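Local atomic coordinates of uncharacterized protein (Bacteroides ovatus CL02T12C04, PDB entry 6PTM), a protein that probably hydrolyses carrageenan chains from their ends, as an exo-carrageenase of glycoside hydrolase family 42. Residues A600-L605 with K625-T630; R565-K570 with I615-T620; K633-C638 with G666-V671. One frame throughout, in Å; residues are numbered along the deposited sequence.

How the contacts relate
The three contacts lie in one alpha/beta region built on a parallel five-stranded sheet, in the order 597-600, 564-567, 614-617, 640-643, 667-670, consistent with a flavodoxin-like fold. Contact 2 pairs two inner strands of it. Contact 1, its centre about 10 Å from that of contact 2, joins the starts of helices 602-607 and 625-636, and the segments of the two contacts alternate along the chain. Contact 3 follows both in sequence, its centre about 14 Å from that of contact 2, and sets the far end of helix 625-636 against edge strand 667-670. Ile615 packs on Tyr634 and Leu635 meets strand 667-670, so this helix spans from an inner strand to the edge.

Contact 1: residues A600-L605 with K625-T630; sequences ATEGIL and KSDIET
Glu602 reaches from the first turn of helix 602-607 across to Ser626, Asp627 and Thr630 on helix 625-636, the two backbones coming nearest at Glu602 and Asp627. With CG anti to the backbone N (chi1 177°) and the chain extended beyond it, the carboxylate is carried straight out to the neighbouring helix. Its CB lies 3.8 Å from Asp627 OD1. One bond further, CG rests 3.7 Å from Thr630 OG1, the glutamate and threonine side chains crossing at about a right angle. At the tip, OE1 accepts from Ser626 OG at 2.6 Å, met on the syn side and 24° out of the carboxylate plane, while OE2 is taken by a salt bridge to Lys606. With an alanine in place of this glutamate, Ser626 OG and Lys606 would probably be left without their mate and a gap would open beside Thr630. Water 2 donates to both Glu602 OE1 and Asp627 OD1, which are 4.2 Å apart, and so probably eases the approach of two like charges. A second water links Glu602 N to that same Asp627 oxygen; the other, OD2, turns to Thr569 and Phe624 N. Thr630 OG1 donates back to Ser626 O, which also accepts from Thr630 N, and this bond helps to fix the threonine so that its CG2 presses against Leu605 CB at 3.5 Å, a tight fit. On the sheet side of this polar seam, Leu605 leans on Ile615 of strand 614-617. Thr601 caps its helix through Ile604 N. Helix 602-607 belongs to the crossover from strand 597-600 to strand 614-617, helix 625-636 leads on to strand 640-643, and the contact joins the two where they lie side by side against the sheet.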
loop_
_atom_site.group_PDB
_atom_site.type_symbol
_atom_site.label_atom_id
_atom_site.label_comp_id
_atom_site.label_asym_id
_atom_site.label_seq_id
_atom_site.Cartn_x
_atom_site.Cartn_y
_atom_site.Cartn_z
ATOM N N ALA A 600 -11.914 -1.842 13.464
ATOM C CA ALA A 600 -12.906 -0.919 14.061
ATOM C C ALA A 600 -12.136 0.136 14.831
ATOM O O ALA A 600 -11.117 -0.191 15.441
ATOM C CB ALA A 600 -13.871 -1.640 14.974
ATOM N N THR A 601 -12.635 1.360 14.774
ATOM C CA THR A 601 -12.200 2.504 15.590
ATOM C C THR A 601 -13.448 3.271 15.992
ATOM O O THR A 601 -14.521 3.051 15.390
ATOM C CB THR A 601 -11.298 3.451 14.781
ATOM O OG1 THR A 601 -12.074 3.977 13.703
ATOM C CG2 THR A 601 -10.064 2.779 14.244
ATOM N N GLU A 602 -13.292 4.297 16.809
ATOM C CA GLU A 602 -14.393 5.256 17.020
ATOM C C GLU A 602 -14.869 5.848 15.675
ATOM O O GLU A 602 -16.081 5.896 15.426
ATOM C CB GLU A 602 -13.957 6.368 17.970
ATOM C CG GLU A 602 -15.050 7.421 18.140
ATOM C CD GLU A 602 -14.801 8.455 19.224
ATOM O OE1 GLU A 602 -13.741 8.415 19.905
ATOM O OE2 GLU A 602 -15.675 9.327 19.359
ATOM N N GLY A 603 -13.945 6.289 14.817
ATOM C CA GLY A 603 -14.291 6.958 13.551
ATOM C C GLY A 603 -15.016 6.034 12.591
ATOM O O GLY A 603 -15.986 6.448 11.949
ATOM N N ILE A 604 -14.584 4.789 12.489
ATOM C CA ILE A 604 -15.274 3.777 11.653
ATOM C C ILE A 604 -16.688 3.532 12.204
ATOM O O ILE A 604 -17.658 3.476 11.395
ATOM C CB ILE A 604 -14.399 2.506 11.562
ATOM C CG1 ILE A 604 -13.191 2.741 10.652
ATOM C CG2 ILE A 604 -15.188 1.299 11.106
ATOM C CD1 ILE A 604 -12.089 1.683 10.763
ATOM N N LEU A 605 -16.839 3.348 13.515
ATOM C CA LEU A 605 -18.184 3.055 14.079
ATOM C C LEU A 605 -19.069 4.273 13.817
ATOM O O LEU A 605 -20.263 4.094 13.513
ATOM C CB LEU A 605 -18.091 2.727 15.575
ATOM C CG LEU A 605 -18.001 1.238 15.916
ATOM C CD1 LEU A 605 -16.812 0.591 15.231
ATOM C CD2 LEU A 605 -17.836 1.057 17.398
ATOM N N LYS A 625 -12.179 7.540 26.585
ATOM C CA LYS A 625 -13.580 7.363 27.054
ATOM C C LYS A 625 -14.503 7.274 25.820
ATOM O O LYS A 625 -15.408 6.430 25.796
ATOM C CB LYS A 625 -13.986 8.451 28.061
ATOM C CG LYS A 625 -15.265 8.141 28.855
ATOM C CD LYS A 625 -15.622 9.135 29.979
ATOM N N SER A 626 -14.297 8.079 24.791
ATOM C CA SER A 626 -15.168 8.065 23.588
ATOM C C SER A 626 -15.049 6.742 22.814
ATOM O O SER A 626 -16.018 6.336 22.134
ATOM C CB SER A 626 -14.885 9.279 22.733
ATOM O OG SER A 626 -13.534 9.330 22.325
ATOM N N ASP A 627 -13.949 6.015 22.938
ATOM C CA ASP A 627 -13.839 4.656 22.336
ATOM C C ASP A 627 -14.888 3.765 23.005
ATOM O O ASP A 627 -15.660 3.101 22.307
ATOM C CB ASP A 627 -12.456 4.008 22.517
ATOM C CG ASP A 627 -11.338 4.558 21.645
ATOM O OD1 ASP A 627 -11.599 4.836 20.463
ATOM O OD2 ASP A 627 -10.196 4.615 22.132
ATOM N N ILE A 628 -14.849 3.716 24.330
ATOM C CA ILE A 628 -15.721 2.834 25.152
ATOM C C ILE A 628 -17.188 3.201 24.910
ATOM O O ILE A 628 -17.990 2.273 24.703
ATOM C CB ILE A 628 -15.292 2.913 26.624
ATOM C CG1 ILE A 628 -13.904 2.287 26.779
ATOM C CG2 ILE A 628 -16.345 2.256 27.501
ATOM C CD1 ILE A 628 -13.248 2.489 28.113
ATOM N N GLU A 629 -17.523 4.497 24.946
ATOM C CA GLU A 629 -18.890 5.019 24.683
ATOM C C GLU A 629 -19.330 4.565 23.293
ATOM O O GLU A 629 -20.496 4.173 23.148
ATOM C CB GLU A 629 -18.951 6.549 24.805
ATOM C CG GLU A 629 -18.915 7.025 26.245
ATOM C CD GLU A 629 -18.627 8.508 26.444
ATOM O OE1 GLU A 629 -18.330 9.217 25.442
ATOM O OE2 GLU A 629 -18.682 8.949 27.612
ATOM N N THR A 630 -18.456 4.629 22.285
ATOM C CA THR A 630 -18.888 4.255 20.928
ATOM C C THR A 630 -19.073 2.731 20.891
ATOM O O THR A 630 -20.043 2.272 20.264
ATOM C CB THR A 630 -17.948 4.853 19.878
ATOM O OG1 THR A 630 -17.905 6.260 20.106
ATOM C CG2 THR A 630 -18.402 4.605 18.466
HETATM O O HOH W 1 -10.502 4.231 18.065
HETATM O O HOH W 2 -11.245 7.574 19.699
#

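Contact 2: residues R565-K570 with I615-T620; sequences RIFYTK and IVVYKT. With EDO (1,2-ethanediol), chain C.
Arg565 and Ile566 pair with Ile615 and Val616 as neighbouring parallel strands; the axes of 565-567 and 615-617 approach to 4.6 Å and diverge by 33°. Two backbone hydrogen bonds hold the register: Val616 N donates to Arg565 O, and Phe567 N donates to Val616 O at 2.8 Å, the latter nearly along the C=O axis. Arg565 O also receives a CA-H...O contact from Ile615 CA.

Apolar contacts follow the two faces of the sheet. On one, Ile566 CG1 meets Val616 CG2 at 3.6 Å; that methyl stands between the valine's own N and carbonyl carbon, turned toward the isoleucine. On the face of Arg565 and Ile615, Phe567 CB takes Ile615 CG2 at 4.0 Å and Val617 CG2, two residues further along that strand, at 3.8 Å, while the side chain runs on to Asp627 and Val631 of helix 625-636. Further along, Thr569 CG2 and Thr620 CG2 touch tightly at 3.4 Å.

Water takes over where the backbone pairing stops. Phe567 O accepts from two waters: water 3 donates also to Thr620 OG1, and water 4 accepts from Tyr618 N. Thr620 OG1 in turn donates to Tyr618 O at 2.7 Å, coming from above the carbonyl plane, 54° out of it. Beyond the strands, Lys570 NZ donates to an ethanediol, probably from the crystallisation liquor, and pairs with Asp410.

The chemistry thus changes along the contact. Direct backbone bonds and apolar side chains build the core of the parallel sheet, and at the C-terminal ends of the strands, where the chains part, two waters and the Thr620 hydroxyl supply partners for Phe567 O, Tyr618 N and Tyr618 O.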
loop_
_atom_site.group_PDB
_atom_site.type_symbol
_atom_site.label_atom_id
_atom_site.label_comp_id
_atom_site.label_asym_id
_atom_site.label_seq_id
_atom_site.Cartn_x
_atom_site.Cartn_y
_atom_site.Cartn_z
ATOM N N ARG A 565 -14.078 -7.312 13.018
ATOM C CA ARG A 565 -13.306 -6.046 13.104
ATOM C C ARG A 565 -12.461 -6.051 14.367
ATOM O O ARG A 565 -13.019 -6.168 15.475
ATOM C CB ARG A 565 -14.253 -4.851 13.076
ATOM C CG ARG A 565 -15.097 -4.784 11.820
ATOM C CD ARG A 565 -14.301 -4.935 10.530
ATOM N NE ARG A 565 -15.210 -4.675 9.423
ATOM C CZ ARG A 565 -15.429 -3.478 8.884
ATOM N NH1 ARG A 565 -14.761 -2.398 9.274
ATOM N NH2 ARG A 565 -16.252 -3.380 7.865
ATOM N N ILE A 566 -11.158 -5.892 14.205
ATOM C CA ILE A 566 -10.226 -5.770 15.350
ATOM C C ILE A 566 -10.275 -4.324 15.790
ATOM O O ILE A 566 -9.969 -3.474 14.947
ATOM C CB ILE A 566 -8.823 -6.205 14.926
ATOM C CG1 ILE A 566 -8.812 -7.684 14.561
ATOM C CG2 ILE A 566 -7.779 -5.890 15.973
ATOM C CD1 ILE A 566 -7.552 -8.078 13.898
ATOM N N PHE A 567 -10.557 -4.065 17.065
ATOM C CA PHE A 567 -10.580 -2.683 17.605
ATOM C C PHE A 567 -9.175 -2.081 17.652
ATOM O O PHE A 567 -8.234 -2.720 18.139
ATOM C CB PHE A 567 -11.217 -2.593 18.986
ATOM C CG PHE A 567 -11.622 -1.181 19.298
ATOM C CD1 PHE A 567 -10.828 -0.377 20.090
ATOM C CD2 PHE A 567 -12.740 -0.631 18.693
ATOM C CE1 PHE A 567 -11.198 0.939 20.328
ATOM C CE2 PHE A 567 -13.072 0.702 18.883
ATOM C CZ PHE A 567 -12.317 1.469 19.728
ATOM N N TYR A 568 -9.040 -0.871 17.103
ATOM C CA TYR A 568 -7.770 -0.106 17.071
ATOM C C TYR A 568 -8.025 1.252 17.728
ATOM O O TYR A 568 -9.035 1.933 17.444
ATOM C CB TYR A 568 -7.203 0.069 15.651
ATOM C CG TYR A 568 -5.990 0.960 15.621
ATOM C CD1 TYR A 568 -4.752 0.459 15.964
ATOM C CD2 TYR A 568 -6.071 2.318 15.342
ATOM C CE1 TYR A 568 -3.639 1.280 16.038
ATOM C CE2 TYR A 568 -4.949 3.143 15.374
ATOM C CZ TYR A 568 -3.731 2.629 15.754
ATOM O OH TYR A 568 -2.589 3.390 15.791
ATOM N N THR A 569 -7.138 1.673 18.608
ATOM C CA THR A 569 -7.178 3.056 19.160
ATOM C C THR A 569 -5.761 3.595 19.342
ATOM O O THR A 569 -4.907 2.873 19.869
ATOM C CB THR A 569 -7.943 3.157 20.479
ATOM O OG1 THR A 569 -7.871 4.538 20.875
ATOM C CG2 THR A 569 -7.442 2.201 21.539
ATOM N N LYS A 570 -5.571 4.842 18.942
ATOM C CA LYS A 570 -4.335 5.630 19.154
ATOM C C LYS A 570 -4.034 5.744 20.649
ATOM O O LYS A 570 -2.871 5.949 20.958
ATOM C CB LYS A 570 -4.503 7.023 18.543
ATOM C CG LYS A 570 -4.513 7.035 17.012
ATOM C CD LYS A 570 -4.797 8.408 16.386
ATOM C CE LYS A 570 -6.265 8.754 16.481
ATOM N NZ LYS A 570 -6.575 10.126 16.005
ATOM N N ILE A 615 -16.906 -7.225 16.941
ATOM C CA ILE A 615 -15.640 -6.502 17.218
ATOM C C ILE A 615 -14.837 -7.338 18.222
ATOM O O ILE A 615 -15.388 -7.775 19.269
ATOM C CB ILE A 615 -15.961 -5.074 17.696
ATOM C CG1 ILE A 615 -16.647 -4.267 16.583
ATOM C CG2 ILE A 615 -14.725 -4.380 18.263
ATOM C CD1 ILE A 615 -17.191 -2.905 17.045
ATOM N N VAL A 616 -13.546 -7.501 17.960
ATOM C CA VAL A 616 -12.640 -8.165 18.924
ATOM C C VAL A 616 -11.774 -7.071 19.533
ATOM O O VAL A 616 -11.345 -6.187 18.796
ATOM C CB VAL A 616 -11.853 -9.328 18.294
ATOM C CG1 VAL A 616 -12.791 -10.319 17.641
ATOM C CG2 VAL A 616 -10.798 -8.878 17.311
ATOM N N VAL A 617 -11.605 -7.099 20.853
ATOM C CA VAL A 617 -10.781 -6.113 21.596
ATOM C C VAL A 617 -9.702 -6.892 22.340
ATOM O O VAL A 617 -10.028 -7.662 23.275
ATOM C CB VAL A 617 -11.605 -5.214 22.535
ATOM C CG1 VAL A 617 -10.689 -4.183 23.189
ATOM C CG2 VAL A 617 -12.762 -4.542 21.819
ATOM N N TYR A 618 -8.465 -6.735 21.882
ATOM C CA TYR A 618 -7.304 -7.552 22.297
ATOM C C TYR A 618 -6.184 -6.628 22.728
ATOM O O TYR A 618 -5.809 -5.747 21.908
ATOM C CB TYR A 618 -6.823 -8.451 21.157
ATOM C CG TYR A 618 -5.636 -9.319 21.459
ATOM C CD1 TYR A 618 -5.718 -10.391 22.334
ATOM C CD2 TYR A 618 -4.424 -9.080 20.841
ATOM C CE1 TYR A 618 -4.616 -11.196 22.587
ATOM C CE2 TYR A 618 -3.315 -9.869 21.079
ATOM C CZ TYR A 618 -3.427 -10.956 21.921
ATOM O OH TYR A 618 -2.324 -11.715 22.116
ATOM N N LYS A 619 -5.687 -6.851 23.956
ATOM C CA LYS A 619 -4.509 -6.164 24.540
ATOM C C LYS A 619 -4.556 -4.661 24.220
ATOM O O LYS A 619 -3.538 -4.078 23.786
ATOM C CB LYS A 619 -3.244 -6.854 24.032
ATOM C CG LYS A 619 -2.983 -8.244 24.613
ATOM C CD LYS A 619 -1.491 -8.589 24.595
ATOM C CE LYS A 619 -1.031 -9.350 25.817
ATOM N NZ LYS A 619 -1.637 -10.687 25.783
ATOM N N THR A 620 -5.699 -4.046 24.507
ATOM C CA THR A 620 -5.956 -2.601 24.320
ATOM C C THR A 620 -6.312 -2.003 25.681
ATOM O O THR A 620 -7.444 -1.557 25.889
ATOM C CB THR A 620 -6.994 -2.431 23.200
ATOM O OG1 THR A 620 -6.536 -3.149 22.039
ATOM C CG2 THR A 620 -7.230 -0.982 22.843
HETATM C C1 EDO C . -4.402 12.156 17.991
HETATM O O1 EDO C . -5.550 12.391 17.229
HETATM C C2 EDO C . -4.719 11.198 19.096
HETATM O O2 EDO C . -5.504 11.747 20.133
HETATM O O HOH W 3 -6.196 -1.771 19.655
HETATM O O HOH W 4 -7.936 -5.139 19.550
#

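Contact 3: residues K633-C638 with G666-V671; sequences KYLDEC and GKLIVV
Leu635, in the last turn of helix 625-636, reaches over the start of strand 667-670. One methyl does the touching: CD2 lies against the Lys667 carbonyl, 3.5 Å from its O, and meets Leu668 CB at 4.3 Å. With CG anti to the carbonyl carbon (chi1 -72°), the leucine brings this branch in toward the strand, and the side chain also touches Leu661 and Val641, between the helix end and the sheet.

Backbone packing makes up the rest. Cys638 CA and Gly666 CA approach to 3.6 Å, and the CB of Cys638 leaves its CA on the side away from the strand. Leu635 O stands 2.9 Å from Gly666 N, yet the angle is too poor for a hydrogen bond. The same oxygen accepts from Cys638 N within the helix end, where Cys638, with its positive phi of 77°, is the C-prime residue of a Schellman motif completed by Gly639 N to Tyr634 O. A CB built on Gly666 would fall 2.5 Å from Leu635 O, so the close approach depends on the missing side chain.

Strand 667-670 is bonded by its backbone to strand 640-643 instead. The chemistry of this surface contact is therefore van der Waals fit: a capped helix end and one leucine methyl resting on the sheet's edge strand.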
loop_
_atom_site.group_PDB
_atom_site.type_symbol
_atom_site.label_atom_id
_atom_site.label_comp_id
_atom_site.label_asym_id
_atom_site.label_seq_id
_atom_site.Cartn_x
_atom_site.Cartn_y
_atom_site.Cartn_z
ATOM N N LYS A 633 -22.465 1.872 22.283
ATOM C CA LYS A 633 -23.590 2.156 21.344
ATOM C C LYS A 633 -23.742 0.958 20.398
ATOM O O LYS A 633 -24.888 0.631 20.015
ATOM C CB LYS A 633 -23.418 3.479 20.585
ATOM C CG LYS A 633 -23.641 4.739 21.413
ATOM C CD LYS A 633 -23.853 6.020 20.621
ATOM N N TYR A 634 -22.641 0.297 20.029
ATOM C CA TYR A 634 -22.705 -0.883 19.149
ATOM C C TYR A 634 -23.346 -2.050 19.914
ATOM O O TYR A 634 -24.185 -2.711 19.310
ATOM C CB TYR A 634 -21.322 -1.209 18.580
ATOM C CG TYR A 634 -21.260 -2.544 17.903
ATOM C CD1 TYR A 634 -21.986 -2.809 16.761
ATOM C CD2 TYR A 634 -20.453 -3.529 18.410
ATOM C CE1 TYR A 634 -21.909 -4.043 16.142
ATOM C CE2 TYR A 634 -20.374 -4.772 17.826
ATOM C CZ TYR A 634 -21.094 -5.023 16.676
ATOM O OH TYR A 634 -21.028 -6.274 16.143
ATOM N N LEU A 635 -23.005 -2.265 21.192
ATOM C CA LEU A 635 -23.677 -3.289 22.046
ATOM C C LEU A 635 -25.171 -2.974 22.171
ATOM O O LEU A 635 -25.965 -3.937 22.101
ATOM C CB LEU A 635 -23.009 -3.376 23.421
ATOM C CG LEU A 635 -21.632 -4.041 23.408
ATOM C CD1 LEU A 635 -20.870 -3.769 24.689
ATOM C CD2 LEU A 635 -21.732 -5.539 23.161
ATOM N N ASP A 636 -25.525 -1.692 22.302
ATOM C CA ASP A 636 -26.920 -1.188 22.414
ATOM C C ASP A 636 -27.697 -1.441 21.115
ATOM O O ASP A 636 -28.933 -1.511 21.216
ATOM C CB ASP A 636 -27.002 0.306 22.777
ATOM C CG ASP A 636 -26.347 0.668 24.100
ATOM O OD1 ASP A 636 -26.080 -0.241 24.868
ATOM O OD2 ASP A 636 -26.094 1.876 24.339
ATOM N N GLU A 637 -27.042 -1.601 19.958
ATOM C CA GLU A 637 -27.735 -2.040 18.713
ATOM C C GLU A 637 -27.733 -3.569 18.570
ATOM O O GLU A 637 -27.912 -4.010 17.462
ATOM C CB GLU A 637 -27.049 -1.606 17.414
ATOM C CG GLU A 637 -26.662 -0.154 17.267
ATOM C CD GLU A 637 -25.645 0.039 16.136
ATOM O OE1 GLU A 637 -24.912 -0.943 15.707
ATOM O OE2 GLU A 637 -25.587 1.168 15.668
ATOM N N CYS A 638 -27.442 -4.356 19.598
ATOM C CA CYS A 638 -27.400 -5.846 19.549
ATOM C C CYS A 638 -26.097 -6.323 18.877
ATOM O O CYS A 638 -26.077 -7.463 18.423
ATOM C CB CYS A 638 -28.624 -6.460 18.868
ATOM S SG CYS A 638 -30.214 -5.959 19.588
ATOM N N GLY A 666 -26.839 -6.323 23.524
ATOM C CA GLY A 666 -25.897 -7.038 22.648
ATOM C C GLY A 666 -25.330 -8.254 23.345
ATOM O O GLY A 666 -25.946 -8.751 24.302
ATOM N N LYS A 667 -24.154 -8.683 22.910
ATOM C CA LYS A 667 -23.451 -9.874 23.432
ATOM C C LYS A 667 -22.042 -9.418 23.789
ATOM O O LYS A 667 -21.292 -8.992 22.866
ATOM C CB LYS A 667 -23.505 -10.997 22.389
ATOM C CG LYS A 667 -23.565 -12.410 22.956
ATOM C CD LYS A 667 -23.542 -13.549 21.920
ATOM C CE LYS A 667 -24.586 -13.463 20.821
ATOM N NZ LYS A 667 -25.968 -13.345 21.347
ATOM N N LEU A 668 -21.707 -9.448 25.074
ATOM C CA LEU A 668 -20.373 -9.030 25.552
ATOM C C LEU A 668 -19.648 -10.242 26.125
ATOM O O LEU A 668 -20.003 -10.719 27.204
ATOM C CB LEU A 668 -20.513 -7.901 26.571
ATOM C CG LEU A 668 -19.222 -7.476 27.267
ATOM C CD1 LEU A 668 -18.214 -6.887 26.255
ATOM C CD2 LEU A 668 -19.551 -6.479 28.365
ATOM N N ILE A 669 -18.656 -10.739 25.400
ATOM C CA ILE A 669 -18.039 -12.058 25.680
ATOM C C ILE A 669 -16.614 -11.802 26.124
ATOM O O ILE A 669 -15.785 -11.251 25.342
ATOM C CB ILE A 669 -18.162 -13.000 24.463
ATOM C CG1 ILE A 669 -19.636 -13.143 24.070
ATOM C CG2 ILE A 669 -17.515 -14.339 24.756
ATOM C CD1 ILE A 669 -19.907 -13.957 22.805
ATOM N N VAL A 670 -16.319 -12.239 27.337
ATOM C CA VAL A 670 -14.971 -12.074 27.933
ATOM C C VAL A 670 -14.206 -13.370 27.724
ATOM O O VAL A 670 -14.742 -14.426 28.012
ATOM C CB VAL A 670 -15.065 -11.647 29.407
ATOM C CG1 VAL A 670 -13.699 -11.342 29.997
ATOM C CG2 VAL A 670 -16.031 -10.470 29.535
ATOM N N VAL A 671 -12.977 -13.270 27.242
ATOM C CA VAL A 671 -12.131 -14.447 26.922
ATOM C C VAL A 671 -10.750 -14.198 27.524
ATOM O O VAL A 671 -10.450 -13.042 27.881
ATOM C CB VAL A 671 -12.064 -14.696 25.399
ATOM C CG1 VAL A 671 -13.441 -14.901 24.809
ATOM C CG2 VAL A 671 -11.336 -13.580 24.669
#